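Local coordinates for protein putative acyl-CoA dehydrogenase (Burkholderia xenovorans, PDB 5JSC) that is a putative member of the acyl-CoA dehydrogenase family that binds flavin-adenine dinucleotide and assembles from four chains, at residues 256-261 against 380-385; 260-265 against 386-391. All coordinates share one frame; numbering follows the deposited sequence.

Interaction 1: 256-261 against 380-385; sequences RTLDIF and IYEGAT. With FAD (flavin-adenine dinucleotide), chain M.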
# COMPACT_ATOMS: atom_id res chain seq x y z
N ARG C 256 21.92 -22.25 9.66
CA ARG C 256 20.99 -23.21 10.24
C ARG C 256 20.45 -22.74 11.58
O ARG C 256 19.29 -23.02 11.92
CB ARG C 256 21.66 -24.57 10.39
CG ARG C 256 21.88 -25.30 9.07
CD ARG C 256 22.73 -26.55 9.28
NE ARG C 256 22.10 -27.50 10.19
CZ ARG C 256 22.76 -28.35 10.98
NH1 ARG C 256 24.09 -28.36 10.98
NH2 ARG C 256 22.10 -29.17 11.78
N THR C 257 21.27 -22.03 12.35
CA THR C 257 20.80 -21.48 13.62
C THR C 257 19.73 -20.42 13.38
O THR C 257 18.68 -20.40 14.03
CB THR C 257 21.98 -20.92 14.41
OG1 THR C 257 22.96 -21.96 14.61
CG2 THR C 257 21.52 -20.40 15.77
N LEU C 258 19.98 -19.53 12.42
CA LEU C 258 19.00 -18.51 12.08
C LEU C 258 17.71 -19.12 11.53
O LEU C 258 16.62 -18.56 11.73
CB LEU C 258 19.61 -17.54 11.07
CG LEU C 258 20.65 -16.61 11.69
CD1 LEU C 258 21.54 -16.02 10.60
CD2 LEU C 258 19.96 -15.49 12.48
N ASP C 259 17.80 -20.25 10.82
CA ASP C 259 16.59 -20.87 10.29
C ASP C 259 15.67 -21.34 11.40
O ASP C 259 14.44 -21.35 11.23
CB ASP C 259 16.95 -22.06 9.40
CG ASP C 259 17.38 -21.64 8.01
OD1 ASP C 259 17.12 -20.48 7.63
OD2 ASP C 259 17.96 -22.49 7.30
N ILE C 260 16.23 -21.74 12.54
CA ILE C 260 15.41 -22.08 13.69
C ILE C 260 14.73 -20.83 14.23
O ILE C 260 13.51 -20.79 14.41
CB ILE C 260 16.25 -22.76 14.78
CG1 ILE C 260 16.94 -24.00 14.22
CG2 ILE C 260 15.39 -23.09 16.00
CD1 ILE C 260 17.88 -24.65 15.22
N PHE C 261 15.51 -19.81 14.53
CA PHE C 261 14.96 -18.75 15.35
C PHE C 261 14.33 -17.60 14.57
O PHE C 261 13.63 -16.79 15.18
CB PHE C 261 16.03 -18.26 16.33
CG PHE C 261 16.35 -19.30 17.37
CD1 PHE C 261 15.49 -19.51 18.43
CD2 PHE C 261 17.45 -20.13 17.24
CE1 PHE C 261 15.74 -20.48 19.37
CE2 PHE C 261 17.71 -21.12 18.18
CZ PHE C 261 16.85 -21.29 19.25
N ILE C 380 14.86 -5.68 11.11
CA ILE C 380 16.27 -5.53 10.78
C ILE C 380 17.09 -6.72 11.27
O ILE C 380 17.85 -7.32 10.50
CB ILE C 380 16.84 -4.20 11.33
CG1 ILE C 380 16.13 -3.02 10.67
CG2 ILE C 380 18.35 -4.12 11.12
CD1 ILE C 380 16.27 -1.70 11.40
N TYR C 381 16.91 -7.11 12.54
CA TYR C 381 17.76 -8.17 13.04
C TYR C 381 17.23 -9.55 12.63
O TYR C 381 16.09 -9.70 12.17
CB TYR C 381 17.96 -8.04 14.56
CG TYR C 381 16.81 -8.26 15.55
CD1 TYR C 381 16.05 -9.43 15.55
CD2 TYR C 381 16.59 -7.34 16.59
CE1 TYR C 381 15.06 -9.64 16.50
CE2 TYR C 381 15.60 -7.56 17.55
CZ TYR C 381 14.84 -8.72 17.50
OH TYR C 381 13.87 -8.97 18.45
N GLU C 382 18.10 -10.55 12.78
CA GLU C 382 17.94 -11.91 12.23
C GLU C 382 17.64 -11.87 10.73
O GLU C 382 16.98 -12.76 10.19
CB GLU C 382 16.89 -12.73 13.01
CG GLU C 382 17.33 -13.09 14.47
CD GLU C 382 16.77 -14.42 14.99
OE1 GLU C 382 16.58 -15.36 14.20
OE2 GLU C 382 16.51 -14.52 16.22
N GLY C 383 18.18 -10.87 10.04
CA GLY C 383 18.01 -10.74 8.60
C GLY C 383 16.96 -9.71 8.24
O GLY C 383 15.78 -9.90 8.55
N ALA C 384 17.36 -8.63 7.57
CA ALA C 384 16.43 -7.55 7.29
C ALA C 384 15.33 -8.02 6.34
O ALA C 384 15.48 -9.00 5.60
CB ALA C 384 17.17 -6.36 6.68
N THR C 385 14.19 -7.32 6.38
CA THR C 385 13.07 -7.66 5.50
C THR C 385 13.51 -7.94 4.07
O THR C 385 13.09 -8.93 3.46
CB THR C 385 12.06 -6.52 5.51
OG1 THR C 385 11.49 -6.43 6.82
CG2 THR C 385 10.95 -6.76 4.47
PA FAD M . 23.44 -3.62 6.13
O1A FAD M . 23.97 -4.99 5.92
O2A FAD M . 24.36 -2.46 5.77
O5B FAD M . 22.07 -3.50 5.33
C5B FAD M . 21.40 -2.23 5.27
C4B FAD M . 20.08 -2.49 4.59
O4B FAD M . 20.32 -2.91 3.24
C3B FAD M . 19.27 -3.64 5.17
O3B FAD M . 18.57 -3.29 6.37
C2B FAD M . 18.34 -4.00 4.00
O2B FAD M . 17.21 -3.12 3.99
C1B FAD M . 19.24 -3.70 2.78
N9A FAD M . 19.79 -4.87 2.11
C8A FAD M . 20.59 -5.84 2.65
N7A FAD M . 21.01 -6.73 1.78
C5A FAD M . 20.44 -6.32 0.59
C6A FAD M . 20.52 -6.83 -0.72
N6A FAD M . 21.20 -7.93 -1.06
N1A FAD M . 19.84 -6.18 -1.69
C2A FAD M . 19.13 -5.09 -1.36
N3A FAD M . 18.99 -4.51 -0.16
C4A FAD M . 19.68 -5.18 0.77
N1 FAD M . 23.72 -9.28 15.04
C2 FAD M . 24.37 -10.34 15.63
O2 FAD M . 25.31 -10.93 15.07
N3 FAD M . 23.97 -10.77 16.87
C4 FAD M . 22.95 -10.23 17.63
O4 FAD M . 22.74 -10.63 18.77
C4X FAD M . 22.26 -9.14 17.00
N5 FAD M . 21.33 -8.53 17.68
C5X FAD M . 20.80 -7.36 17.16
C6 FAD M . 19.92 -6.62 17.94
C7 FAD M . 19.44 -5.38 17.51
C7M FAD M . 18.53 -4.59 18.41
C8 FAD M . 19.84 -4.89 16.26
C8M FAD M . 19.35 -3.55 15.76
C9 FAD M . 20.70 -5.64 15.46
C9A FAD M . 21.19 -6.86 15.91
N10 FAD M . 22.15 -7.60 15.17
C10 FAD M . 22.72 -8.72 15.70
C1' FAD M . 22.63 -7.06 13.89
C2' FAD M . 21.67 -7.28 12.73
O2' FAD M . 21.62 -8.66 12.37
C3' FAD M . 22.13 -6.46 11.53
O3' FAD M . 21.92 -5.10 11.89
C4' FAD M . 21.37 -6.77 10.24
O4' FAD M . 21.78 -8.06 9.76
C5' FAD M . 21.61 -5.72 9.18
O5' FAD M . 23.03 -5.62 8.97
P FAD M . 23.64 -4.11 8.94
O1P FAD M . 23.21 -3.33 10.13
O2P FAD M . 25.13 -4.20 8.74
O3P FAD M . 22.99 -3.45 7.65

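Interaction 2: 260-265 against 386-391; sequences IFRTSV and EVQQLI. With FAD (flavin-adenine dinucleotide), chain M.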
# COMPACT_ATOMS: atom_id res chain seq x y z
N ILE C 260 16.23 -21.74 12.54
CA ILE C 260 15.41 -22.08 13.69
C ILE C 260 14.73 -20.83 14.23
O ILE C 260 13.51 -20.79 14.41
CB ILE C 260 16.25 -22.76 14.78
CG1 ILE C 260 16.94 -24.00 14.22
CG2 ILE C 260 15.39 -23.09 16.00
CD1 ILE C 260 17.88 -24.65 15.22
N PHE C 261 15.51 -19.81 14.53
CA PHE C 261 14.96 -18.75 15.35
C PHE C 261 14.33 -17.60 14.57
O PHE C 261 13.63 -16.79 15.18
CB PHE C 261 16.03 -18.26 16.33
CG PHE C 261 16.35 -19.30 17.37
CD1 PHE C 261 15.49 -19.51 18.43
CD2 PHE C 261 17.45 -20.13 17.24
CE1 PHE C 261 15.74 -20.48 19.37
CE2 PHE C 261 17.71 -21.12 18.18
CZ PHE C 261 16.85 -21.29 19.25
N ARG C 262 14.46 -17.55 13.23
CA ARG C 262 13.73 -16.53 12.49
C ARG C 262 12.22 -16.66 12.70
O ARG C 262 11.52 -15.66 12.82
CB ARG C 262 14.07 -16.57 11.00
CG ARG C 262 15.31 -15.74 10.63
CD ARG C 262 15.75 -15.99 9.20
NE ARG C 262 16.98 -15.27 8.90
CZ ARG C 262 17.72 -15.48 7.82
NH1 ARG C 262 17.37 -16.42 6.94
NH2 ARG C 262 18.82 -14.77 7.61
N THR C 263 11.70 -17.90 12.76
CA THR C 263 10.27 -18.03 13.02
C THR C 263 9.91 -17.50 14.40
O THR C 263 8.81 -16.96 14.60
CB THR C 263 9.84 -19.49 12.86
OG1 THR C 263 10.35 -20.00 11.63
CG2 THR C 263 8.31 -19.62 12.84
N SER C 264 10.82 -17.63 15.37
CA SER C 264 10.58 -17.08 16.69
C SER C 264 10.58 -15.55 16.69
O SER C 264 9.88 -14.95 17.51
CB SER C 264 11.60 -17.64 17.70
OG SER C 264 12.80 -16.88 17.73
N VAL C 265 11.35 -14.90 15.80
CA VAL C 265 11.25 -13.45 15.66
C VAL C 265 9.89 -13.07 15.11
O VAL C 265 9.29 -12.07 15.53
CB VAL C 265 12.37 -12.90 14.74
CG1 VAL C 265 12.20 -11.38 14.51
CG2 VAL C 265 13.73 -13.19 15.33
N GLU C 386 14.36 -7.08 3.53
CA GLU C 386 14.75 -7.21 2.13
C GLU C 386 15.54 -8.49 1.90
O GLU C 386 15.43 -9.10 0.84
CB GLU C 386 15.55 -5.97 1.71
CG GLU C 386 14.70 -4.65 1.72
CD GLU C 386 14.25 -4.19 3.11
OE1 GLU C 386 15.00 -4.38 4.09
OE2 GLU C 386 13.13 -3.63 3.21
N VAL C 387 16.35 -8.90 2.89
CA VAL C 387 17.04 -10.19 2.80
C VAL C 387 16.02 -11.32 2.75
O VAL C 387 16.16 -12.25 1.95
CB VAL C 387 18.02 -10.35 3.98
CG1 VAL C 387 18.61 -11.75 4.01
CG2 VAL C 387 19.11 -9.30 3.92
N GLN C 388 14.99 -11.26 3.60
CA GLN C 388 13.96 -12.30 3.60
C GLN C 388 13.25 -12.37 2.25
O GLN C 388 12.99 -13.47 1.74
CB GLN C 388 12.94 -12.06 4.73
CG GLN C 388 13.53 -11.79 6.11
CD GLN C 388 14.33 -12.96 6.69
OE1 GLN C 388 14.21 -14.10 6.24
NE2 GLN C 388 15.15 -12.67 7.69
N GLN C 389 12.91 -11.21 1.68
CA GLN C 389 12.22 -11.19 0.39
C GLN C 389 13.05 -11.87 -0.70
O GLN C 389 12.51 -12.63 -1.52
CB GLN C 389 11.94 -9.77 -0.06
CG GLN C 389 10.94 -9.00 0.75
CD GLN C 389 10.79 -7.60 0.19
OE1 GLN C 389 11.70 -6.78 0.33
NE2 GLN C 389 9.67 -7.33 -0.46
N LEU C 390 14.35 -11.58 -0.74
CA LEU C 390 15.19 -12.18 -1.76
C LEU C 390 15.36 -13.68 -1.55
O LEU C 390 15.44 -14.43 -2.52
CB LEU C 390 16.54 -11.47 -1.79
CG LEU C 390 16.49 -10.00 -2.18
CD1 LEU C 390 17.84 -9.33 -1.91
CD2 LEU C 390 16.09 -9.85 -3.65
N ILE C 391 15.40 -14.13 -0.29
CA ILE C 391 15.43 -15.57 -0.03
C ILE C 391 14.20 -16.24 -0.65
O ILE C 391 14.31 -17.26 -1.34
CB ILE C 391 15.50 -15.85 1.49
CG1 ILE C 391 16.88 -15.49 2.04
CG2 ILE C 391 15.15 -17.32 1.79
CD1 ILE C 391 16.91 -15.44 3.56
PA FAD M . 23.44 -3.62 6.13
O1A FAD M . 23.97 -4.99 5.92
O2A FAD M . 24.36 -2.46 5.77
O5B FAD M . 22.07 -3.50 5.33
C5B FAD M . 21.40 -2.23 5.27
C4B FAD M . 20.08 -2.49 4.59
O4B FAD M . 20.32 -2.91 3.24
C3B FAD M . 19.27 -3.64 5.17
O3B FAD M . 18.57 -3.29 6.37
C2B FAD M . 18.34 -4.00 4.00
O2B FAD M . 17.21 -3.12 3.99
C1B FAD M . 19.24 -3.70 2.78
N9A FAD M . 19.79 -4.87 2.11
C8A FAD M . 20.59 -5.84 2.65
N7A FAD M . 21.01 -6.73 1.78
C5A FAD M . 20.44 -6.32 0.59
C6A FAD M . 20.52 -6.83 -0.72
N6A FAD M . 21.20 -7.93 -1.06
N1A FAD M . 19.84 -6.18 -1.69
C2A FAD M . 19.13 -5.09 -1.36
N3A FAD M . 18.99 -4.51 -0.16
C4A FAD M . 19.68 -5.18 0.77
N1 FAD M . 23.72 -9.28 15.04
C2 FAD M . 24.37 -10.34 15.63
O2 FAD M . 25.31 -10.93 15.07
N3 FAD M . 23.97 -10.77 16.87
C4 FAD M . 22.95 -10.23 17.63
O4 FAD M . 22.74 -10.63 18.77
C4X FAD M . 22.26 -9.14 17.00
N5 FAD M . 21.33 -8.53 17.68
C5X FAD M . 20.80 -7.36 17.16
C6 FAD M . 19.92 -6.62 17.94
C7 FAD M . 19.44 -5.38 17.51
C7M FAD M . 18.53 -4.59 18.41
C8 FAD M . 19.84 -4.89 16.26
C8M FAD M . 19.35 -3.55 15.76
C9 FAD M . 20.70 -5.64 15.46
C9A FAD M . 21.19 -6.86 15.91
N10 FAD M . 22.15 -7.60 15.17
C10 FAD M . 22.72 -8.72 15.70
C1' FAD M . 22.63 -7.06 13.89
C2' FAD M . 21.67 -7.28 12.73
O2' FAD M . 21.62 -8.66 12.37
C3' FAD M . 22.13 -6.46 11.53
O3' FAD M . 21.92 -5.10 11.89
C4' FAD M . 21.37 -6.77 10.24
O4' FAD M . 21.78 -8.06 9.76
C5' FAD M . 21.61 -5.72 9.18
O5' FAD M . 23.03 -5.62 8.97
P FAD M . 23.64 -4.11 8.94
O1P FAD M . 23.21 -3.33 10.13
O2P FAD M . 25.13 -4.20 8.74
O3P FAD M . 22.99 -3.45 7.65

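Interaction 1: 256-261 against 380-385
Glu382 reaches from the loop 380-385 to the helical turn 256-261, where its carboxylate lies against Phe261 and its stem against Leu258. Glu382 CB comes 4.2 Å from Leu258 CD2, and Glu382 CG touches the same methyl, Leu258 CD2, from 4.1 Å, so this leucine branch crosses the aliphatic part of the glutamate at an angle. Chi1 of -68° sets CG beside the backbone N, and a bend at chi2 (-149°) then turns the head toward the backbone of Phe261. There Glu382 CD is 3.9 Å from Phe261 O. Glu382 OE1 stands 3.2 Å from Phe261 C and 3.6 Å from Phe261 CB, with Leu258 CD2 also near; Glu382 OE2 meets Phe261 CB at 3.8 Å. Phe261 O and Glu382 OE1 are both acceptors, so their approach is not a bond, and the carbonyl accepts from Ser264 OG and Val265 N. The buried carboxylate thus lies against the Phe261 backbone with two acceptors facing each other. The Phe261 ring leads away and is covered on one face by Ile260 CG2.

The other side of the loop belongs to the flavin-adenine dinucleotide pocket: Tyr381 CD2 lies 3.6 Å from FAD C7, and Ala384 CB packs on the ribose at FAD O3B. Gly383 has a positive phi (101°) at which a CB would jam against the preceding carbonyl. In the C-terminal helical domain, the loop joins helix 367-376 to helix 385-405 and lies against helix 250-286, whose Thr257 and Ile260 side chains pack on helix 103-122.

Interaction 2: 260-265 against 386-391
Beside the flavin-adenine dinucleotide pocket, whose adenosine end rests on helix 385-405, the side chain of Arg262 meets Gln388 and Ile391 of that helix. Arg262 is extended from CG to NE, and it and Gln388 come from opposite directions. Gln388 NE2 comes over one face of the guanidinium, the amide plane standing at 87° to it. Arg262 NE and Gln388 NE2 are 3.4 Å apart, both donors, and each is satisfied by a carbonyl of the intervening loop: Arg262 NE by Glu382 O, Gln388 NE2 by Gly383 O. Gln388 is bent at chi2 (-64°), which folds its amide back toward that loop; its OE1 is buried and has no partner in the model. The methyl Ile391 CD1 touches Arg262 NH1 from 3.5 Å.

This is helix-to-helix packing in the C-terminal all-helical domain of the acyl-CoA dehydrogenase fold, made through long side chains, since the closest CA atoms, of Arg262 and Gln388, stand 9.8 Å apart. On the cofactor side of helix 385-405, FAD O2B donates to Glu386 OE1 at 2.5 Å, while Leu390 CD1 and Val387 CG2 lie along the adenine. Gln355 NE2 of the second subunit also bonds Glu386 OE1.

From the N terminus, helix 250-286 comes first and supplies one side of both contacts, with Ile260 and Phe261 common to the two segments. The chain then runs through the helices 298-325, 332-356 and 367-376 before returning at 380-385, where interaction 1 closes a loop of 118 intervening residues. Directly afterwards, helix 385-405 begins and interaction 2 closes a loop of 120. Both loops start from the same stretch of helix 250-286, and the second closes a few residues later along the chain. Together they tie helix 250-286 to the loop 380-385 and the start of helix 385-405, beside the cofactor and the second subunit.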